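Local coordinates for enoyl-CoA hydratase (Mycobacterium avium subsp. paratuberculosis, PDB 4LK5), which probably catalyses the hydration of enoyl-CoA thioesters or a related acyl-CoA reaction, as a member of the crotonase-like enoyl-CoA hydratase/isomerase family, at residues Thr40-Gly44 and Asp77-Val82; Met71-Ala75 and Ala127-Pro131. All coordinates share one frame; numbering follows the deposited sequence.

Contact 1: residues Thr40-Gly44 and Asp77-Val82; sequences TLSDG and DPEVKV
The carbonyl of Gly44 receives two consecutive amides of the facing chain, Lys81 N and Val82 N, in a bifurcated acceptor arrangement near the outermost strand, within this chain, of the crotonase-fold sheet. Gly44 closes the connection between the antiparallel strands 37-41 and 45-50, whereas residues 77-82 lead from helix 61-76 into strand 82-87, which runs parallel to strand 45-50. The contact therefore lies where the helical return of a beta-alpha-beta unit delivers its second strand beside the first. Val82 N approaches Gly44 O at 3.1 Å, close to the line of the C=O bond (167° at the oxygen). Lys81 N is nearer, 2.8 Å from Gly44 O, but comes in from a bent direction, 136° at the oxygen and tilted out of the carbonyl plane. Both N-H groups point nearly straight at the oxygen, so one acceptor satisfies two successive donors where strand 82-87 begins; Val82 also pairs with Phe46 through the backbone. Gly44 has a positive phi, which glycine readily adopts, and its CA comes 3.1 Å from Glu79 O in a C-H...O contact.

Beyond the glycine, the contact turns apolar. With its CG anti to the backbone N (chi1 177°), Leu41 directs its two methyls at the Glu79-Val80 half of the type I turn Asp77-Val80. CD2 meets Glu79 CB at 3.7 Å, the two side chains crossing at about a right angle, and CD1 touches Val80 CG2 at 3.9 Å. The turn is closed by Val80 N bonding to Asp77 O, while Asp77 OD2 shares a weak hydrogen bond with Tyr73 OH of helix 61-76. The other carboxylate oxygen, Asp77 OD1, accepts a weak bond from Glu79 N at 3.0 Å.

Contact 2: residues Met71-Ala75 and Ala127-Pro131; sequences MEYAA and ALPHP
Leu128 reaches with both methyls against the C-terminal part of helix 61-76. CD1 lies against the backbone of Ala75, 3.5 Å from its CA, and also meets Ala75 CB at 3.9 Å. The other branch, CD2, lies 3.8 Å from the selenium of Met71, a selenomethionine here, whose side chain crosses that of Leu128 at about a right angle. Ala75 CB is flanked as well by the proline ring, 4.0 Å from Pro129 CD. His130 adds a looser touch: its CD2 stands 4.1 Å from Ala74 O, oblique to the ring. Residues 127-131 link helix 113-127 to strand 132-136, so the contact joins two successive beta-alpha-beta crossovers of the crotonase fold, the helix of the first and the loop that ends the second. A bend at chi2 (-65°) turns the Met71 chain, and its side chain packs on Leu121, Ala124 and Ile125 of helix 113-127 and on Val83 and Ile85 of strand 82-87. Leu128 shares Val83 as a neighbour. Inside the connection, His130 N bonds to Leu128 O at 2.7 Å across Pro129, and Leu128 O also has a weak hydrogen bond with Lys243 NZ of helix 236-250.

Both contacts involve the helix 61-76 region: contact 2 uses its C-terminal part, contact 1 the turn and linker that follow. Their centres are 10 Å apart and their segments alternate along the chain. Both are partly buried, but contact 1 lies nearer the surface, its centre about 21 Å from the chain centre against 15 Å for contact 2, and includes the exposed Glu79; no touching residue of contact 2 is exposed. Contact 1 is mainly backbone polar in its chemistry, two amides on one carbonyl; contact 2 is held by apolar side chains. They touch directly where Val80 O and Lys81 O pack against His130 and Pro131, and Val80 CG1 against Ala74 O.

Contact 1: residues Thr40-Gly44 and Asp77-Val82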
# COMPACT_ATOMS: atom_id res chain seq x y z
N THR C 40 -13.00 4.80 -30.93
CA THR C 40 -13.39 3.68 -31.77
C THR C 40 -13.99 2.61 -30.87
O THR C 40 -13.46 2.32 -29.80
CB THR C 40 -12.15 3.08 -32.46
OG1 THR C 40 -11.72 3.94 -33.51
CG2 THR C 40 -12.40 1.66 -33.02
N LEU C 41 -15.08 2.02 -31.32
CA LEU C 41 -15.60 0.82 -30.73
C LEU C 41 -15.40 -0.25 -31.78
O LEU C 41 -15.51 0.03 -32.98
CB LEU C 41 -17.07 1.00 -30.39
CG LEU C 41 -17.80 -0.23 -29.81
CD1 LEU C 41 -17.09 -0.74 -28.56
CD2 LEU C 41 -19.28 0.05 -29.52
N SER C 42 -15.08 -1.47 -31.35
CA SER C 42 -14.93 -2.59 -32.26
C SER C 42 -15.88 -3.72 -31.87
O SER C 42 -17.09 -3.51 -31.68
CB SER C 42 -13.49 -3.08 -32.22
OG SER C 42 -13.35 -4.26 -33.00
N ASP C 43 -15.33 -4.93 -31.76
CA ASP C 43 -16.09 -6.04 -31.24
C ASP C 43 -16.05 -5.93 -29.71
O ASP C 43 -15.35 -6.69 -29.05
CB ASP C 43 -15.49 -7.38 -31.73
CG ASP C 43 -15.50 -7.51 -33.28
OD1 ASP C 43 -16.33 -6.88 -33.97
OD2 ASP C 43 -14.66 -8.28 -33.80
N GLY C 44 -16.78 -4.95 -29.17
CA GLY C 44 -16.86 -4.70 -27.72
C GLY C 44 -15.67 -4.00 -27.09
O GLY C 44 -15.58 -3.90 -25.87
N ASP C 77 -23.09 2.64 -22.85
CA ASP C 77 -23.22 1.83 -24.06
C ASP C 77 -23.05 0.32 -23.82
O ASP C 77 -21.95 -0.14 -23.51
CB ASP C 77 -22.22 2.33 -25.11
CG ASP C 77 -22.54 1.83 -26.49
OD1 ASP C 77 -22.41 0.60 -26.71
OD2 ASP C 77 -22.94 2.65 -27.35
N PRO C 78 -24.13 -0.47 -24.04
CA PRO C 78 -24.10 -1.89 -23.66
C PRO C 78 -23.18 -2.74 -24.55
O PRO C 78 -22.79 -3.84 -24.13
CB PRO C 78 -25.56 -2.33 -23.80
CG PRO C 78 -26.17 -1.36 -24.78
CD PRO C 78 -25.29 -0.15 -24.90
N GLU C 79 -22.83 -2.24 -25.74
CA GLU C 79 -21.83 -2.87 -26.62
C GLU C 79 -20.38 -2.88 -26.10
O GLU C 79 -19.53 -3.65 -26.62
CB GLU C 79 -21.83 -2.20 -28.02
CG GLU C 79 -23.06 -2.51 -28.85
CD GLU C 79 -23.36 -4.00 -28.80
OE1 GLU C 79 -22.58 -4.78 -29.41
OE2 GLU C 79 -24.34 -4.38 -28.11
N VAL C 80 -20.09 -2.04 -25.10
CA VAL C 80 -18.73 -1.89 -24.59
C VAL C 80 -18.48 -2.98 -23.56
O VAL C 80 -19.30 -3.19 -22.65
CB VAL C 80 -18.51 -0.48 -24.02
CG1 VAL C 80 -17.24 -0.41 -23.17
CG2 VAL C 80 -18.45 0.54 -25.15
N LYS C 81 -17.37 -3.71 -23.72
CA LYS C 81 -16.95 -4.71 -22.72
C LYS C 81 -15.58 -4.42 -22.11
O LYS C 81 -15.36 -4.74 -20.95
CB LYS C 81 -16.94 -6.11 -23.31
CG LYS C 81 -18.30 -6.59 -23.81
CD LYS C 81 -19.01 -7.47 -22.78
CE LYS C 81 -20.06 -8.38 -23.40
NZ LYS C 81 -20.30 -9.61 -22.58
N VAL C 82 -14.67 -3.82 -22.89
CA VAL C 82 -13.32 -3.49 -22.42
C VAL C 82 -13.00 -2.15 -22.99
O VAL C 82 -13.53 -1.83 -24.04
CB VAL C 82 -12.25 -4.47 -22.94
CG1 VAL C 82 -10.86 -4.16 -22.37
CG2 VAL C 82 -12.64 -5.91 -22.63

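Contact 2: residues Met71-Ala75 and Ala127-Pro131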
# COMPACT_ATOMS: atom_id res chain seq x y z
N MSE C 71 -15.22 8.59 -21.86
CA MSE C 71 -15.30 7.64 -20.74
C MSE C 71 -16.72 7.63 -20.19
O MSE C 71 -17.28 6.57 -19.93
CB MSE C 71 -14.29 7.94 -19.63
CG MSE C 71 -12.88 7.81 -20.13
SE MSE C 71 -12.51 5.96 -20.64
CE MSE C 71 -10.93 6.37 -21.70
N GLU C 72 -17.33 8.80 -20.03
CA GLU C 72 -18.74 8.81 -19.61
C GLU C 72 -19.66 8.07 -20.61
O GLU C 72 -20.46 7.22 -20.19
CB GLU C 72 -19.23 10.23 -19.35
CG GLU C 72 -18.60 10.86 -18.12
CD GLU C 72 -19.13 12.26 -17.88
OE1 GLU C 72 -19.56 12.90 -18.86
OE2 GLU C 72 -19.12 12.71 -16.72
N TYR C 73 -19.51 8.35 -21.91
CA TYR C 73 -20.30 7.64 -22.93
C TYR C 73 -20.20 6.12 -22.80
O TYR C 73 -21.20 5.40 -22.89
CB TYR C 73 -19.86 8.03 -24.35
CG TYR C 73 -20.59 7.21 -25.35
CD1 TYR C 73 -21.97 7.39 -25.53
CD2 TYR C 73 -19.95 6.20 -26.06
CE1 TYR C 73 -22.68 6.61 -26.43
CE2 TYR C 73 -20.64 5.42 -26.97
CZ TYR C 73 -22.01 5.62 -27.15
OH TYR C 73 -22.72 4.84 -28.04
N ALA C 74 -18.99 5.63 -22.57
CA ALA C 74 -18.73 4.21 -22.53
C ALA C 74 -19.37 3.48 -21.34
O ALA C 74 -19.46 2.24 -21.36
CB ALA C 74 -17.23 3.99 -22.53
N ALA C 75 -19.79 4.21 -20.31
CA ALA C 75 -20.50 3.60 -19.18
C ALA C 75 -21.93 3.25 -19.54
O ALA C 75 -22.49 2.34 -18.94
CB ALA C 75 -20.48 4.52 -17.97
N ALA C 127 -15.38 5.23 -12.21
CA ALA C 127 -16.79 4.87 -12.20
C ALA C 127 -17.20 3.88 -13.33
O ALA C 127 -18.31 3.36 -13.31
CB ALA C 127 -17.64 6.14 -12.28
N LEU C 128 -16.31 3.62 -14.29
CA LEU C 128 -16.67 2.82 -15.48
C LEU C 128 -16.86 1.28 -15.22
O LEU C 128 -15.89 0.59 -14.90
CB LEU C 128 -15.59 3.05 -16.54
CG LEU C 128 -15.74 2.62 -18.01
CD1 LEU C 128 -17.19 2.56 -18.43
CD2 LEU C 128 -14.96 3.58 -18.93
N PRO C 129 -18.09 0.75 -15.36
CA PRO C 129 -18.37 -0.67 -15.05
C PRO C 129 -17.76 -1.72 -16.00
O PRO C 129 -18.37 -2.76 -16.28
CB PRO C 129 -19.90 -0.76 -15.10
CG PRO C 129 -20.40 0.63 -15.16
CD PRO C 129 -19.31 1.50 -15.70
N HIS C 130 -16.55 -1.47 -16.47
CA HIS C 130 -15.88 -2.37 -17.33
C HIS C 130 -14.41 -2.28 -17.04
O HIS C 130 -13.94 -1.29 -16.47
CB HIS C 130 -16.18 -1.98 -18.80
CG HIS C 130 -17.62 -2.13 -19.15
ND1 HIS C 130 -18.25 -3.35 -19.21
CD2 HIS C 130 -18.58 -1.20 -19.37
CE1 HIS C 130 -19.53 -3.18 -19.49
NE2 HIS C 130 -19.76 -1.88 -19.60
N PRO C 131 -13.65 -3.32 -17.43
CA PRO C 131 -12.21 -3.17 -17.25
C PRO C 131 -11.69 -2.06 -18.14
O PRO C 131 -12.09 -1.98 -19.30
CB PRO C 131 -11.68 -4.53 -17.69
CG PRO C 131 -12.77 -5.47 -17.33
CD PRO C 131 -14.03 -4.72 -17.67